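Local coordinates for protein putative ADP-Ribosyltransferase Scabin (PDB 5TLB) that probably transfers ADP-ribose from NAD+ to a target molecule, as a putative mono-ADP-ribosyltransferase of Streptomyces scabiei, at residues S113-T118 with E160-G165; T74-D79 with Y120-Y125. One frame throughout, in Å; residues are numbered along the deposited sequence.

Overall arrangement
From the N terminus the chain first lays down strand 75-79, an outer strand of a four-stranded antiparallel sheet. About forty residues later, after helices 83-89 and 103-108, it enters strand 115-119, and the loop at 120-125 then returns to 75-79, closing interaction 2. Strand 160-164 pairs with strand 115-119 (interaction 1, 113-118 with 160-165), within a second, three-stranded sheet. The order 74-79, 113-118, 120-125, 160-165 means that the two closures cross. They join directly: Arg77 NH2 probably hydrogen-bonds Ser117 O at 2.9 Å, and Phe163 packs on Leu75. Together they link the two sheets, and both touch the bound dinucleotide.

Interaction 1 of 2, residues S113-T118 with E160-G165; sequences SPYVST and EVAFPG. With NAI (1,4-dihydronicotinamide adenine dinucleotide), chain B.
Thr118 reaches across to Val161 with its side chain as well as its backbone: Thr118 OG1 donates to Val161 O over 2.7 Å. The hydroxyl sits between the backbone N and the carbonyl carbon (chi1 70°), which turns it to the neighbouring strand. Thr118 N, 2.9 Å from Val161 O in a bent bond (N-H...O 140°), meets that oxygen from the opposite face of its plane, so two donors grip one carbonyl. Thr118 OG1 also lies at the edge of the Phe163 ring, in its plane, 3.5 Å from Phe163 CE2, while the Thr118 methyl CG2 packs on Phe163 CD2. These two side chains cross at about a right angle, and Leu75 of strand 75-79 touches both. Strands 115-118 and 160-164 run antiparallel here, and their sequence and position fit the Ser-Thr and glutamate elements of the R-S-E class of ADP-ribosyltransferases. Val116 and Phe163 form a hydrogen-bonded pair, with Phe163 N pointing nearly straight at Val116 O. On the other face of the sheet, Tyr115 turns CD1 and CE1 to Pro164, whose CG lies in the ring plane 3.8 Å from Tyr115 CE1. Pro114 CG covers one face of the tyrosine ring, over its centre, and the hydroxyl is bonded to Tyr101 O. Ser117 shares that side of the sheet: its OG donates to Glu160 OE2 at a very short 2.5 Å and is also bonded to Tyr106 OH. Glu160 OE1 lies 2.4 Å from the dinucleotide ribose hydroxyl O2D, implausibly close, leaving that hydrogen bond's exact geometry doubtful.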
loop_
_atom_site.group_PDB
_atom_site.type_symbol
_atom_site.label_atom_id
_atom_site.label_comp_id
_atom_site.label_asym_id
_atom_site.label_seq_id
_atom_site.Cartn_x
_atom_site.Cartn_y
_atom_site.Cartn_z
ATOM N N SER A 113 -12.175 -2.291 6.038
ATOM C CA SER A 113 -12.005 -0.863 5.820
ATOM C C SER A 113 -11.956 -0.598 4.326
ATOM O O SER A 113 -11.812 -1.529 3.522
ATOM C CB SER A 113 -10.719 -0.356 6.474
ATOM O OG SER A 113 -9.628 -0.588 5.601
ATOM N N PRO A 114 -12.064 0.669 3.920
ATOM C CA PRO A 114 -11.867 1.026 2.511
ATOM C C PRO A 114 -10.410 1.112 2.090
ATOM O O PRO A 114 -10.140 1.427 0.923
ATOM C CB PRO A 114 -12.533 2.403 2.427
ATOM C CG PRO A 114 -12.270 3.000 3.757
ATOM C CD PRO A 114 -12.437 1.847 4.727
ATOM N N TYR A 115 -9.476 0.854 3.005
ATOM C CA TYR A 115 -8.054 1.079 2.774
ATOM C C TYR A 115 -7.317 -0.219 2.483
ATOM O O TYR A 115 -7.625 -1.277 3.041
ATOM C CB TYR A 115 -7.406 1.741 3.992
ATOM C CG TYR A 115 -8.094 3.001 4.443
ATOM C CD1 TYR A 115 -8.033 4.159 3.686
ATOM C CD2 TYR A 115 -8.778 3.041 5.646
ATOM C CE1 TYR A 115 -8.671 5.324 4.100
ATOM C CE2 TYR A 115 -9.411 4.194 6.073
ATOM C CZ TYR A 115 -9.363 5.333 5.293
ATOM O OH TYR A 115 -9.991 6.481 5.723
ATOM N N VAL A 116 -6.309 -0.116 1.622
ATOM C CA VAL A 116 -5.266 -1.127 1.508
ATOM C C VAL A 116 -3.992 -0.529 2.081
ATOM O O VAL A 116 -3.546 0.542 1.651
ATOM C CB VAL A 116 -5.068 -1.590 0.061
ATOM C CG1 VAL A 116 -3.848 -2.500 -0.035
ATOM C CG2 VAL A 116 -6.315 -2.311 -0.426
ATOM N N SER A 117 -3.410 -1.230 3.047
ATOM C CA SER A 117 -2.219 -0.757 3.740
ATOM C C SER A 117 -0.956 -1.099 2.967
ATOM O O SER A 117 -0.824 -2.199 2.422
ATOM C CB SER A 117 -2.139 -1.374 5.138
ATOM O OG SER A 117 -3.114 -0.798 5.988
ATOM N N THR A 118 -0.029 -0.134 2.932
ATOM C CA THR A 118 1.306 -0.294 2.375
ATOM C C THR A 118 2.257 0.423 3.316
ATOM O O THR A 118 1.832 1.126 4.243
ATOM C CB THR A 118 1.424 0.295 0.961
ATOM O OG1 THR A 118 1.354 1.720 1.048
ATOM C CG2 THR A 118 0.307 -0.227 0.060
ATOM N N GLU A 160 3.239 3.747 7.513
ATOM C CA GLU A 160 2.203 3.250 6.628
ATOM C C GLU A 160 1.706 4.319 5.662
ATOM O O GLU A 160 1.682 5.514 5.973
ATOM C CB GLU A 160 1.029 2.733 7.456
ATOM C CG GLU A 160 -0.039 2.077 6.640
ATOM C CD GLU A 160 -1.204 1.617 7.476
ATOM O OE1 GLU A 160 -1.055 1.531 8.714
ATOM O OE2 GLU A 160 -2.273 1.343 6.889
ATOM N N VAL A 161 1.321 3.862 4.473
ATOM C CA VAL A 161 0.563 4.641 3.506
ATOM C C VAL A 161 -0.687 3.835 3.201
ATOM O O VAL A 161 -0.590 2.694 2.729
ATOM C CB VAL A 161 1.363 4.916 2.220
ATOM C CG1 VAL A 161 0.528 5.714 1.231
ATOM C CG2 VAL A 161 2.669 5.665 2.536
ATOM N N ALA A 162 -1.846 4.408 3.506
ATOM C CA ALA A 162 -3.136 3.740 3.356
ATOM C C ALA A 162 -3.802 4.197 2.064
ATOM O O ALA A 162 -4.071 5.387 1.895
ATOM C CB ALA A 162 -4.047 4.048 4.546
ATOM N N PHE A 163 -4.087 3.256 1.166
ATOM C CA PHE A 163 -4.676 3.614 -0.117
ATOM C C PHE A 163 -6.188 3.466 -0.074
ATOM O O PHE A 163 -6.689 2.327 -0.072
ATOM C CB PHE A 163 -4.087 2.762 -1.235
ATOM C CG PHE A 163 -2.753 3.263 -1.689
ATOM C CD1 PHE A 163 -2.665 4.162 -2.747
ATOM C CD2 PHE A 163 -1.603 2.899 -1.029
ATOM C CE1 PHE A 163 -1.448 4.666 -3.150
ATOM C CE2 PHE A 163 -0.378 3.400 -1.430
ATOM C CZ PHE A 163 -0.308 4.287 -2.497
ATOM N N PRO A 164 -6.951 4.562 -0.049
ATOM C CA PRO A 164 -8.412 4.444 -0.048
ATOM C C PRO A 164 -8.899 3.972 -1.407
ATOM O O PRO A 164 -8.560 4.556 -2.439
ATOM C CB PRO A 164 -8.888 5.871 0.264
ATOM C CG PRO A 164 -7.673 6.616 0.714
ATOM C CD PRO A 164 -6.537 5.974 -0.011
ATOM N N GLY A 165 -9.679 2.901 -1.405
ATOM C CA GLY A 165 -10.091 2.279 -2.641
ATOM C C GLY A 165 -9.112 1.269 -3.183
ATOM O O GLY A 165 -9.368 0.687 -4.242
HETATM P PA NAI B . -5.464 -6.743 5.446
HETATM O O1A NAI B . -6.771 -7.202 6.029
HETATM O O2A NAI B . -5.299 -5.760 4.327
HETATM O O5B NAI B . -4.844 -8.204 4.730
HETATM C C5B NAI B . -4.897 -9.240 5.649
HETATM C C4B NAI B . -4.987 -10.521 4.838
HETATM O O4B NAI B . -6.313 -10.599 4.350
HETATM C C3B NAI B . -4.061 -10.433 3.565
HETATM O O3B NAI B . -2.794 -10.943 3.898
HETATM C C2B NAI B . -4.811 -11.345 2.609
HETATM O O2B NAI B . -4.607 -12.713 2.890
HETATM C C1B NAI B . -6.310 -11.034 2.991
HETATM N N9A NAI B . -6.923 -9.948 2.191
HETATM C C8A NAI B . -6.635 -8.565 2.159
HETATM N N7A NAI B . -7.453 -7.893 1.310
HETATM C C5A NAI B . -8.319 -8.882 0.794
HETATM C C6A NAI B . -9.395 -8.823 -0.135
HETATM N N6A NAI B . -9.775 -7.652 -0.709
HETATM N N1A NAI B . -10.077 -9.958 -0.472
HETATM C C2A NAI B . -9.658 -11.108 0.137
HETATM N N3A NAI B . -8.668 -11.319 1.028
HETATM C C4A NAI B . -8.005 -10.156 1.336
HETATM O O3 NAI B . -4.644 -6.448 6.799
HETATM P PN NAI B . -3.052 -6.229 6.570
HETATM O O1N NAI B . -2.622 -5.355 5.439
HETATM O O2N NAI B . -2.569 -7.620 6.907
HETATM O O5D NAI B . -2.466 -5.434 7.967
HETATM C C5D NAI B . -3.254 -4.333 8.208
HETATM C C4D NAI B . -2.797 -3.777 9.530
HETATM O O4D NAI B . -1.363 -3.650 9.443
HETATM C C3D NAI B . -3.414 -2.378 9.712
HETATM O O3D NAI B . -3.588 -2.157 11.083
HETATM C C2D NAI B . -2.348 -1.462 9.099
HETATM O O2D NAI B . -2.190 -0.293 9.831
HETATM C C1D NAI B . -1.005 -2.304 9.256
HETATM N N1N NAI B . -0.125 -2.183 8.044
HETATM C C2N NAI B . -0.004 -3.224 7.102
HETATM C C3N NAI B . 0.975 -3.143 6.122
HETATM C C7N NAI B . 1.306 -4.316 5.301
HETATM O O7N NAI B . 2.407 -4.432 4.700
HETATM N N7N NAI B . 0.349 -5.321 5.164
HETATM C C4N NAI B . 1.748 -1.896 5.872
HETATM C C5N NAI B . 1.649 -0.950 7.006
HETATM C C6N NAI B . 0.627 -1.007 7.875
#

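Interaction 2 of 2, residues T74-D79 with Y120-Y125; sequences TLYRSD and YDHDLY. With NAI (1,4-dihydronicotinamide adenine dinucleotide), chain B.
Tyr76 meets His122 where strand 75-79, an outer strand of the four-stranded antiparallel sheet, is covered by the loop following strand 115-119. Strand 75-79 carries Arg77, probably the arginine of the R-S-E signature. The tight part is the Tyr76 ring: His122 CA stands over its centre, 3.5 Å from the centroid, a CH-pi contact. The imidazole follows at an 87° plane angle, its edge toward the tyrosine face in an offset edge-to-face stack, with His122 CD2 3.4 Å from Tyr76 CE2. Because His122 CG is anti to the backbone N (chi1 172°), the imidazole swings across to the CE2 side of the tyrosine. Leu75 adds CD2 against Tyr120 CD1, the two side chains lying side by side. No hydrogen bond crosses this contact. The looser side is at Asp121 and Asp123, partly exposed and pointing away from strand 75-79 within the type I turn 121-124; Asp121 OD1 takes the Asp123 N-H in an Asx turn and Asp123 OD1 holds His122 ND1. At the buried end Ser78 OG touches Tyr125 CA. Ser78 also grips the nicotinamide amide through its backbone: Ser78 N donates to O7N at 2.9 Å, and Ser78 O accepts from N7N at 3.2 Å.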
loop_
_atom_site.group_PDB
_atom_site.type_symbol
_atom_site.label_atom_id
_atom_site.label_comp_id
_atom_site.label_asym_id
_atom_site.label_seq_id
_atom_site.Cartn_x
_atom_site.Cartn_y
_atom_site.Cartn_z
ATOM N N THR A 74 9.106 3.666 -4.341
ATOM C CA THR A 74 8.516 2.340 -4.187
ATOM C C THR A 74 7.947 2.158 -2.776
ATOM O O THR A 74 8.575 2.530 -1.779
ATOM C CB THR A 74 9.568 1.263 -4.460
ATOM O OG1 THR A 74 10.155 1.480 -5.752
ATOM C CG2 THR A 74 8.955 -0.146 -4.396
ATOM N N LEU A 75 6.751 1.583 -2.712
ATOM C CA LEU A 75 6.111 1.181 -1.463
ATOM C C LEU A 75 5.990 -0.337 -1.463
ATOM O O LEU A 75 6.219 -1.008 -2.480
ATOM C CB LEU A 75 4.724 1.823 -1.298
ATOM C CG LEU A 75 4.641 3.341 -1.399
ATOM C CD1 LEU A 75 3.186 3.813 -1.410
ATOM C CD2 LEU A 75 5.431 4.008 -0.276
ATOM N N TYR A 76 5.619 -0.882 -0.309
ATOM C CA TYR A 76 5.613 -2.325 -0.110
ATOM C C TYR A 76 4.362 -2.745 0.637
ATOM O O TYR A 76 3.758 -1.967 1.381
ATOM C CB TYR A 76 6.869 -2.774 0.653
ATOM C CG TYR A 76 8.110 -2.182 0.049
ATOM C CD1 TYR A 76 8.544 -0.927 0.432
ATOM C CD2 TYR A 76 8.823 -2.849 -0.941
ATOM C CE1 TYR A 76 9.663 -0.351 -0.134
ATOM C CE2 TYR A 76 9.949 -2.274 -1.520
ATOM C CZ TYR A 76 10.359 -1.024 -1.100
ATOM O OH TYR A 76 11.462 -0.411 -1.641
ATOM N N ARG A 77 3.983 -4.002 0.432
ATOM C CA ARG A 77 2.855 -4.561 1.160
ATOM C C ARG A 77 3.083 -6.046 1.394
ATOM O O ARG A 77 3.354 -6.797 0.449
ATOM C CB ARG A 77 1.551 -4.344 0.401
ATOM C CG ARG A 77 0.373 -5.050 1.071
ATOM C CD ARG A 77 -0.956 -4.769 0.418
ATOM N NE ARG A 77 -1.932 -5.726 0.922
ATOM C CZ ARG A 77 -2.549 -5.629 2.095
ATOM N NH1 ARG A 77 -3.400 -6.579 2.468
ATOM N NH2 ARG A 77 -2.329 -4.592 2.894
ATOM N N SER A 78 2.966 -6.458 2.656
ATOM C CA SER A 78 2.944 -7.869 3.000
ATOM C C SER A 78 1.546 -8.412 2.772
ATOM O O SER A 78 0.565 -7.853 3.273
ATOM C CB SER A 78 3.348 -8.059 4.461
ATOM O OG SER A 78 4.729 -7.873 4.631
ATOM N N ASP A 79 1.454 -9.506 2.030
ATOM C CA ASP A 79 0.167 -10.096 1.718
ATOM C C ASP A 79 0.399 -11.587 1.530
ATOM O O ASP A 79 1.377 -11.993 0.897
ATOM C CB ASP A 79 -0.446 -9.437 0.472
ATOM C CG ASP A 79 -1.949 -9.602 0.396
ATOM O OD1 ASP A 79 -2.414 -10.756 0.323
ATOM O OD2 ASP A 79 -2.666 -8.578 0.401
ATOM N N TYR A 120 6.292 2.512 3.569
ATOM C CA TYR A 120 7.543 3.023 3.020
ATOM C C TYR A 120 8.710 2.066 3.230
ATOM O O TYR A 120 9.754 2.223 2.578
ATOM C CB TYR A 120 7.908 4.340 3.690
ATOM C CG TYR A 120 7.018 5.517 3.365
ATOM C CD1 TYR A 120 7.090 6.143 2.130
ATOM C CD2 TYR A 120 6.144 6.033 4.317
ATOM C CE1 TYR A 120 6.299 7.251 1.831
ATOM C CE2 TYR A 120 5.348 7.146 4.033
ATOM C CZ TYR A 120 5.432 7.749 2.783
ATOM O OH TYR A 120 4.642 8.845 2.495
ATOM N N ASP A 121 8.567 1.104 4.148
ATOM C CA ASP A 121 9.679 0.304 4.653
ATOM C C ASP A 121 9.770 -1.021 3.900
ATOM O O ASP A 121 8.929 -1.918 4.072
ATOM C CB ASP A 121 9.504 0.083 6.158
ATOM C CG ASP A 121 10.673 -0.655 6.803
ATOM O OD1 ASP A 121 11.626 -1.036 6.087
ATOM O OD2 ASP A 121 10.618 -0.872 8.046
ATOM N N HIS A 122 10.821 -1.152 3.091
ATOM C CA HIS A 122 11.067 -2.385 2.353
ATOM C C HIS A 122 11.117 -3.607 3.260
ATOM O O HIS A 122 10.719 -4.704 2.843
ATOM C CB HIS A 122 12.381 -2.257 1.579
ATOM C CG HIS A 122 12.817 -3.539 0.941
ATOM N ND1 HIS A 122 13.576 -4.479 1.601
ATOM C CD2 HIS A 122 12.577 -4.050 -0.290
ATOM C CE1 HIS A 122 13.787 -5.511 0.807
ATOM N NE2 HIS A 122 13.199 -5.274 -0.348
ATOM N N ASP A 123 11.613 -3.442 4.485
ATOM C CA ASP A 123 11.896 -4.538 5.393
ATOM C C ASP A 123 10.777 -4.830 6.382
ATOM O O ASP A 123 10.951 -5.700 7.241
ATOM C CB ASP A 123 13.176 -4.235 6.169
ATOM C CG ASP A 123 14.385 -4.141 5.282
ATOM O OD1 ASP A 123 14.456 -4.857 4.268
ATOM O OD2 ASP A 123 15.263 -3.330 5.613
ATOM N N LEU A 124 9.648 -4.133 6.299
ATOM C CA LEU A 124 8.578 -4.367 7.261
ATOM C C LEU A 124 8.061 -5.794 7.189
ATOM O O LEU A 124 7.516 -6.293 8.181
ATOM C CB LEU A 124 7.420 -3.396 7.032
ATOM C CG LEU A 124 6.451 -3.348 8.229
ATOM C CD1 LEU A 124 7.103 -2.679 9.413
ATOM C CD2 LEU A 124 5.153 -2.647 7.879
ATOM N N TYR A 125 8.245 -6.469 6.052
ATOM C CA TYR A 125 7.799 -7.857 5.925
ATOM C C TYR A 125 8.450 -8.758 6.961
ATOM O O TYR A 125 7.910 -9.817 7.275
ATOM C CB TYR A 125 8.105 -8.404 4.524
ATOM C CG TYR A 125 9.569 -8.680 4.275
ATOM C CD1 TYR A 125 10.404 -7.699 3.753
ATOM C CD2 TYR A 125 10.120 -9.914 4.566
ATOM C CE1 TYR A 125 11.742 -7.955 3.541
ATOM C CE2 TYR A 125 11.446 -10.171 4.350
ATOM C CZ TYR A 125 12.249 -9.194 3.829
ATOM O OH TYR A 125 13.576 -9.472 3.621
HETATM P PA NAI B . -5.464 -6.743 5.446
HETATM O O1A NAI B . -6.771 -7.202 6.029
HETATM O O2A NAI B . -5.299 -5.760 4.327
HETATM O O5B NAI B . -4.844 -8.204 4.730
HETATM C C5B NAI B . -4.897 -9.240 5.649
HETATM C C4B NAI B . -4.987 -10.521 4.838
HETATM O O4B NAI B . -6.313 -10.599 4.350
HETATM C C3B NAI B . -4.061 -10.433 3.565
HETATM O O3B NAI B . -2.794 -10.943 3.898
HETATM C C2B NAI B . -4.811 -11.345 2.609
HETATM O O2B NAI B . -4.607 -12.713 2.890
HETATM C C1B NAI B . -6.310 -11.034 2.991
HETATM N N9A NAI B . -6.923 -9.948 2.191
HETATM C C8A NAI B . -6.635 -8.565 2.159
HETATM N N7A NAI B . -7.453 -7.893 1.310
HETATM C C5A NAI B . -8.319 -8.882 0.794
HETATM C C6A NAI B . -9.395 -8.823 -0.135
HETATM N N6A NAI B . -9.775 -7.652 -0.709
HETATM N N1A NAI B . -10.077 -9.958 -0.472
HETATM C C2A NAI B . -9.658 -11.108 0.137
HETATM N N3A NAI B . -8.668 -11.319 1.028
HETATM C C4A NAI B . -8.005 -10.156 1.336
HETATM O O3 NAI B . -4.644 -6.448 6.799
HETATM P PN NAI B . -3.052 -6.229 6.570
HETATM O O1N NAI B . -2.622 -5.355 5.439
HETATM O O2N NAI B . -2.569 -7.620 6.907
HETATM O O5D NAI B . -2.466 -5.434 7.967
HETATM C C5D NAI B . -3.254 -4.333 8.208
HETATM C C4D NAI B . -2.797 -3.777 9.530
HETATM O O4D NAI B . -1.363 -3.650 9.443
HETATM C C3D NAI B . -3.414 -2.378 9.712
HETATM O O3D NAI B . -3.588 -2.157 11.083
HETATM C C2D NAI B . -2.348 -1.462 9.099
HETATM O O2D NAI B . -2.190 -0.293 9.831
HETATM C C1D NAI B . -1.005 -2.304 9.256
HETATM N N1N NAI B . -0.125 -2.183 8.044
HETATM C C2N NAI B . -0.004 -3.224 7.102
HETATM C C3N NAI B . 0.975 -3.143 6.122
HETATM C C7N NAI B . 1.306 -4.316 5.301
HETATM O O7N NAI B . 2.407 -4.432 4.700
HETATM N N7N NAI B . 0.349 -5.321 5.164
HETATM C C4N NAI B . 1.748 -1.896 5.872
HETATM C C5N NAI B . 1.649 -0.950 7.006
HETATM C C6N NAI B . 0.627 -1.007 7.875
#